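Local coordinates for protein putative ring-cleaving dioxygenase MhqO (Bacillus subtilis subsp. subtilis, PDB 3OAJ) that is a putative iron-dependent extradiol ring-cleavage dioxygenase that may contribute to the degradation of aromatic compounds, at residues 22-36 and 48-62. Sequence-based numbering, arbitrary orientation.
Sequences NTDFYAGVLGLRLVK and HLYFGNEGGKPGTII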
loop_
_atom_site.group_PDB
_atom_site.type_symbol
_atom_site.label_atom_id
_atom_site.label_comp_id
_atom_site.label_asym_id
_atom_site.label_seq_id
_atom_site.Cartn_x
_atom_site.Cartn_y
_atom_site.Cartn_z
ATOM N N ASN A 22 14.962 0.350 -2.890
ATOM C CA ASN A 22 13.562 -0.002 -2.670
ATOM C C ASN A 22 13.355 -1.505 -2.848
ATOM O O ASN A 22 12.810 -2.179 -1.973
ATOM C CB ASN A 22 12.711 0.806 -3.659
ATOM C CG ASN A 22 11.229 0.475 -3.597
ATOM O OD1 ASN A 22 10.643 0.073 -4.598
ATOM N ND2 ASN A 22 10.615 0.681 -2.447
ATOM N N THR A 23 13.846 -2.048 -3.955
ATOM C CA THR A 23 13.659 -3.461 -4.242
ATOM C C THR A 23 14.403 -4.359 -3.249
ATOM O O THR A 23 13.870 -5.400 -2.823
ATOM C CB THR A 23 14.078 -3.771 -5.713
ATOM O OG1 THR A 23 13.264 -2.992 -6.598
ATOM C CG2 THR A 23 13.937 -5.252 -6.040
ATOM N N ASP A 24 15.644 -3.994 -2.914
ATOM C CA ASP A 24 16.401 -4.779 -1.939
ATOM C C ASP A 24 15.647 -4.858 -0.616
ATOM O O ASP A 24 15.722 -5.880 0.065
ATOM C CB ASP A 24 17.799 -4.197 -1.717
ATOM C CG ASP A 24 18.755 -4.475 -2.867
ATOM O OD1 ASP A 24 18.469 -5.346 -3.721
ATOM O OD2 ASP A 24 19.805 -3.808 -2.889
ATOM N N PHE A 25 14.895 -3.818 -0.259
ATOM C CA PHE A 25 14.132 -3.900 0.976
ATOM C C PHE A 25 12.851 -4.738 0.823
ATOM O O PHE A 25 12.646 -5.724 1.553
ATOM C CB PHE A 25 13.805 -2.519 1.546
ATOM C CG PHE A 25 13.336 -2.575 2.979
ATOM C CD1 PHE A 25 14.256 -2.736 4.011
ATOM C CD2 PHE A 25 11.975 -2.472 3.297
ATOM C CE1 PHE A 25 13.839 -2.813 5.319
ATOM C CE2 PHE A 25 11.554 -2.545 4.625
ATOM C CZ PHE A 25 12.488 -2.700 5.628
ATOM N N TYR A 26 12.004 -4.367 -0.140
ATOM C CA TYR A 26 10.684 -4.991 -0.262
ATOM C C TYR A 26 10.725 -6.426 -0.764
ATOM O O TYR A 26 9.986 -7.268 -0.252
ATOM C CB TYR A 26 9.688 -4.075 -1.012
ATOM C CG TYR A 26 9.318 -2.914 -0.116
ATOM C CD1 TYR A 26 8.221 -2.997 0.752
ATOM C CD2 TYR A 26 10.085 -1.743 -0.097
ATOM C CE1 TYR A 26 7.911 -1.985 1.610
ATOM C CE2 TYR A 26 9.779 -0.708 0.774
ATOM C CZ TYR A 26 8.677 -0.834 1.616
ATOM O OH TYR A 26 8.342 0.177 2.469
ATOM N N ALA A 27 11.637 -6.717 -1.703
ATOM C CA ALA A 27 11.875 -8.103 -2.141
ATOM C C ALA A 27 12.928 -8.795 -1.278
ATOM O O ALA A 27 12.681 -9.880 -0.744
ATOM C CB ALA A 27 12.277 -8.154 -3.625
ATOM N N GLY A 28 14.095 -8.174 -1.135
ATOM C CA GLY A 28 15.220 -8.779 -0.416
ATOM C C GLY A 28 14.961 -9.064 1.056
ATOM O O GLY A 28 15.213 -10.170 1.545
ATOM N N VAL A 29 14.466 -8.067 1.777
ATOM C CA VAL A 29 14.231 -8.232 3.217
ATOM C C VAL A 29 12.817 -8.768 3.495
ATOM O O VAL A 29 12.656 -9.781 4.188
ATOM C CB VAL A 29 14.512 -6.907 3.973
ATOM C CG1 VAL A 29 14.195 -7.047 5.462
ATOM C CG2 VAL A 29 15.983 -6.510 3.787
ATOM N N LEU A 30 11.803 -8.124 2.919
ATOM C CA LEU A 30 10.419 -8.466 3.239
ATOM C C LEU A 30 9.882 -9.640 2.426
ATOM O O LEU A 30 8.818 -10.172 2.749
ATOM C CB LEU A 30 9.485 -7.249 3.139
ATOM C CG LEU A 30 9.803 -6.099 4.107
ATOM C CD1 LEU A 30 8.707 -5.071 4.040
ATOM C CD2 LEU A 30 9.959 -6.598 5.533
ATOM N N GLY A 31 10.606 -10.030 1.376
ATOM C CA GLY A 31 10.243 -11.208 0.603
ATOM C C GLY A 31 9.052 -11.050 -0.322
ATOM O O GLY A 31 8.549 -12.055 -0.824
ATOM N N LEU A 32 8.597 -9.819 -0.548
ATOM C CA LEU A 32 7.453 -9.585 -1.439
ATOM C C LEU A 32 7.866 -9.778 -2.885
ATOM O O LEU A 32 9.042 -9.610 -3.245
ATOM C CB LEU A 32 6.854 -8.187 -1.238
ATOM C CG LEU A 32 6.397 -7.799 0.173
ATOM C CD1 LEU A 32 5.743 -6.430 0.148
ATOM C CD2 LEU A 32 5.471 -8.849 0.771
ATOM N N ARG A 33 6.897 -10.161 -3.710
ATOM C CA ARG A 33 7.134 -10.366 -5.124
ATOM C C ARG A 33 6.959 -9.051 -5.848
ATOM O O ARG A 33 5.984 -8.346 -5.606
ATOM C CB ARG A 33 6.145 -11.389 -5.667
ATOM C CG ARG A 33 6.258 -11.563 -7.169
ATOM C CD ARG A 33 5.346 -12.628 -7.731
ATOM N NE ARG A 33 5.638 -12.810 -9.153
ATOM C CZ ARG A 33 5.021 -13.684 -9.945
ATOM N NH1 ARG A 33 4.055 -14.464 -9.465
ATOM N NH2 ARG A 33 5.383 -13.778 -11.228
ATOM N N LEU A 34 7.900 -8.734 -6.734
ATOM C CA LEU A 34 7.721 -7.643 -7.670
ATOM C C LEU A 34 6.792 -8.163 -8.752
ATOM O O LEU A 34 7.209 -8.953 -9.597
ATOM C CB LEU A 34 9.064 -7.194 -8.272
ATOM C CG LEU A 34 8.969 -6.058 -9.306
ATOM C CD1 LEU A 34 8.387 -4.800 -8.694
ATOM C CD2 LEU A 34 10.317 -5.763 -9.952
ATOM N N VAL A 35 5.523 -7.755 -8.678
ATOM C CA VAL A 35 4.501 -8.269 -9.589
ATOM C C VAL A 35 4.341 -7.433 -10.848
ATOM O O VAL A 35 3.764 -7.896 -11.820
ATOM C CB VAL A 35 3.119 -8.487 -8.898
ATOM C CG1 VAL A 35 3.235 -9.551 -7.820
ATOM C CG2 VAL A 35 2.555 -7.183 -8.338
ATOM N N LYS A 36 4.839 -6.194 -10.838
ATOM C CA LYS A 36 4.762 -5.356 -12.045
ATOM C C LYS A 36 5.802 -4.252 -12.014
ATOM O O LYS A 36 5.925 -3.514 -11.032
ATOM C CB LYS A 36 3.344 -4.758 -12.191
ATOM C CG LYS A 36 3.062 -4.089 -13.552
ATOM C CD LYS A 36 3.089 -5.099 -14.697
ATOM C CE LYS A 36 2.164 -6.270 -14.434
ATOM N NZ LYS A 36 2.137 -7.226 -15.587
ATOM N N HIS A 48 7.111 2.913 -11.951
ATOM C CA HIS A 48 6.088 2.598 -10.988
ATOM C C HIS A 48 6.226 1.111 -10.740
ATOM O O HIS A 48 5.999 0.321 -11.653
ATOM C CB HIS A 48 4.693 2.921 -11.535
ATOM C CG HIS A 48 3.614 2.891 -10.493
ATOM N ND1 HIS A 48 2.275 3.015 -10.802
ATOM C CD2 HIS A 48 3.675 2.715 -9.150
ATOM C CE1 HIS A 48 1.563 2.954 -9.687
ATOM N NE2 HIS A 48 2.388 2.777 -8.672
ATOM N N LEU A 49 6.604 0.747 -9.510
ATOM C CA LEU A 49 6.833 -0.650 -9.135
ATOM C C LEU A 49 5.717 -1.116 -8.213
ATOM O O LEU A 49 5.326 -0.409 -7.284
ATOM C CB LEU A 49 8.181 -0.817 -8.419
ATOM C CG LEU A 49 9.420 -0.278 -9.141
ATOM C CD1 LEU A 49 10.646 -0.598 -8.284
ATOM C CD2 LEU A 49 9.551 -0.871 -10.546
ATOM N N TYR A 50 5.224 -2.325 -8.462
ATOM C CA TYR A 50 4.183 -2.934 -7.631
ATOM C C TYR A 50 4.720 -4.224 -7.024
ATOM O O TYR A 50 5.199 -5.121 -7.740
ATOM C CB TYR A 50 2.959 -3.282 -8.472
ATOM C CG TYR A 50 2.173 -2.146 -9.090
ATOM C CD1 TYR A 50 2.527 -1.610 -10.329
ATOM C CD2 TYR A 50 1.006 -1.687 -8.489
ATOM C CE1 TYR A 50 1.757 -0.613 -10.938
ATOM C CE2 TYR A 50 0.231 -0.688 -9.076
ATOM C CZ TYR A 50 0.619 -0.147 -10.297
ATOM O OH TYR A 50 -0.162 0.819 -10.887
ATOM N N PHE A 51 4.653 -4.298 -5.698
ATOM C CA PHE A 51 5.032 -5.503 -4.952
ATOM C C PHE A 51 3.798 -6.065 -4.264
ATOM O O PHE A 51 2.886 -5.319 -3.882
ATOM C CB PHE A 51 6.078 -5.182 -3.870
ATOM C CG PHE A 51 7.408 -4.701 -4.407
ATOM C CD1 PHE A 51 8.465 -5.590 -4.592
ATOM C CD2 PHE A 51 7.621 -3.348 -4.700
ATOM C CE1 PHE A 51 9.695 -5.154 -5.071
ATOM C CE2 PHE A 51 8.857 -2.903 -5.199
ATOM C CZ PHE A 51 9.892 -3.806 -5.373
ATOM N N GLY A 52 3.762 -7.377 -4.080
ATOM C CA GLY A 52 2.653 -7.974 -3.356
ATOM C C GLY A 52 2.930 -9.420 -3.009
ATOM O O GLY A 52 4.096 -9.853 -2.978
ATOM N N ASN A 53 1.861 -10.177 -2.759
ATOM C CA ASN A 53 1.996 -11.611 -2.528
ATOM C C ASN A 53 2.232 -12.345 -3.849
ATOM O O ASN A 53 2.433 -11.710 -4.888
ATOM C CB ASN A 53 0.812 -12.167 -1.714
ATOM C CG ASN A 53 -0.471 -12.328 -2.527
ATOM O OD1 ASN A 53 -0.583 -11.874 -3.664
ATOM N ND2 ASN A 53 -1.442 -13.009 -1.934
ATOM N N GLU A 54 2.199 -13.675 -3.831
ATOM C CA GLU A 54 2.519 -14.450 -5.041
ATOM C C GLU A 54 1.655 -14.027 -6.234
ATOM O O GLU A 54 2.121 -14.061 -7.369
ATOM C CB GLU A 54 2.457 -15.964 -4.780
ATOM C CG GLU A 54 1.071 -16.585 -4.802
ATOM C CD GLU A 54 0.201 -16.178 -3.622
ATOM O OE1 GLU A 54 0.721 -16.050 -2.483
ATOM O OE2 GLU A 54 -1.012 -15.957 -3.844
ATOM N N GLY A 55 0.428 -13.582 -5.963
ATOM C CA GLY A 55 -0.516 -13.231 -7.028
ATOM C C GLY A 55 -0.753 -11.748 -7.214
ATOM O O GLY A 55 -1.590 -11.345 -8.034
ATOM N N GLY A 56 -0.039 -10.932 -6.446
ATOM C CA GLY A 56 -0.295 -9.484 -6.417
ATOM C C GLY A 56 -1.762 -9.197 -6.127
ATOM O O GLY A 56 -2.369 -8.349 -6.771
ATOM N N LYS A 57 -2.337 -9.932 -5.171
ATOM C CA LYS A 57 -3.771 -9.856 -4.891
ATOM C C LYS A 57 -4.135 -8.529 -4.227
ATOM O O LYS A 57 -3.343 -7.990 -3.448
ATOM C CB LYS A 57 -4.198 -11.036 -4.008
ATOM C CG LYS A 57 -4.090 -12.382 -4.699
ATOM C CD LYS A 57 -4.937 -12.439 -5.965
ATOM C CE LYS A 57 -4.892 -13.823 -6.582
ATOM N NZ LYS A 57 -5.474 -13.799 -7.955
ATOM N N PRO A 58 -5.352 -8.016 -4.497
ATOM C CA PRO A 58 -5.781 -6.815 -3.781
ATOM C C PRO A 58 -5.667 -7.007 -2.270
ATOM O O PRO A 58 -5.954 -8.089 -1.740
ATOM C CB PRO A 58 -7.234 -6.630 -4.221
ATOM C CG PRO A 58 -7.281 -7.271 -5.595
ATOM C CD PRO A 58 -6.324 -8.439 -5.528
ATOM N N GLY A 59 -5.191 -5.964 -1.598
ATOM C CA GLY A 59 -4.969 -6.029 -0.162
ATOM C C GLY A 59 -3.567 -6.450 0.229
ATOM O O GLY A 59 -3.249 -6.466 1.418
ATOM N N THR A 60 -2.729 -6.743 -0.771
ATOM C CA THR A 60 -1.318 -7.095 -0.548
ATOM C C THR A 60 -0.344 -6.168 -1.264
ATOM O O THR A 60 0.863 -6.311 -1.105
ATOM C CB THR A 60 -0.985 -8.528 -1.028
ATOM O OG1 THR A 60 -0.825 -8.547 -2.455
ATOM C CG2 THR A 60 -2.035 -9.595 -0.598
ATOM N N ILE A 61 -0.879 -5.214 -2.033
ATOM C CA ILE A 61 -0.124 -4.470 -3.041
ATOM C C ILE A 61 0.434 -3.151 -2.514
ATOM O O ILE A 61 -0.313 -2.233 -2.199
ATOM C CB ILE A 61 -1.009 -4.148 -4.268
ATOM C CG1 ILE A 61 -1.674 -5.417 -4.832
ATOM C CG2 ILE A 61 -0.207 -3.395 -5.348
ATOM C CD1 ILE A 61 -2.888 -5.111 -5.709
ATOM N N ILE A 62 1.752 -3.090 -2.405
ATOM C CA ILE A 62 2.446 -1.847 -2.072
ATOM C C ILE A 62 3.140 -1.373 -3.336
ATOM O O ILE A 62 3.818 -2.135 -4.021
ATOM C CB ILE A 62 3.410 -2.035 -0.839
ATOM C CG1 ILE A 62 4.021 -0.687 -0.403
ATOM C CG2 ILE A 62 4.471 -3.115 -1.100
ATOM C CD1 ILE A 62 3.034 0.301 0.223
#
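Backbone bonding between Arg33 and Gly52 fixes the antiparallel register of strands 33-36 and 48-52: Arg33 N to Gly52 O and Gly52 N to Arg33 O are both 2.9 Å. Beyond the non-hydrogen-bonded pair Leu34-Phe51 the register slips by one, with Val35 and Lys36 both facing Tyr50, whose O accepts from both amides, Val35 N at 2.8 Å and the longer Lys36 N at 3.3 Å. This is a classic beta bulge, and Tyr50 N returns a bond to Lys36 O.

Apolar packing centres on the Phe51 ring, sandwiched by two CH-pi contacts. Tyr26 CB sits 4.0 Å from the ring centroid over one face, while Leu34 CD1 lies over the opposite face, 3.9 Å from the centroid; Thr23 OG1, itself hydrogen-bonded to Pro19 O, meets the edge in plane. The ring lies between helix 19-29 and the sheet, as expected for the N-terminal beta-alpha-beta-beta-beta module of the vicinal oxygen chelate fold. Leu32 CD1 extends this layer to Ile62 CG2 (3.8 Å).

A polar side-chain contact reaches the turn that follows strand 48-52. Arg33, extended with CG anti to the backbone N (chi1 175°), brings NH1 2.9 Å from Glu54 O, which lies 22° out of the guanidinium plane; NH2 hydrogen-bonds to Gln280 O. Asn53 OD1 shapes this turn from within, accepting Gly55 N in an Asx turn and Lys57 N from the opposite face of its amide.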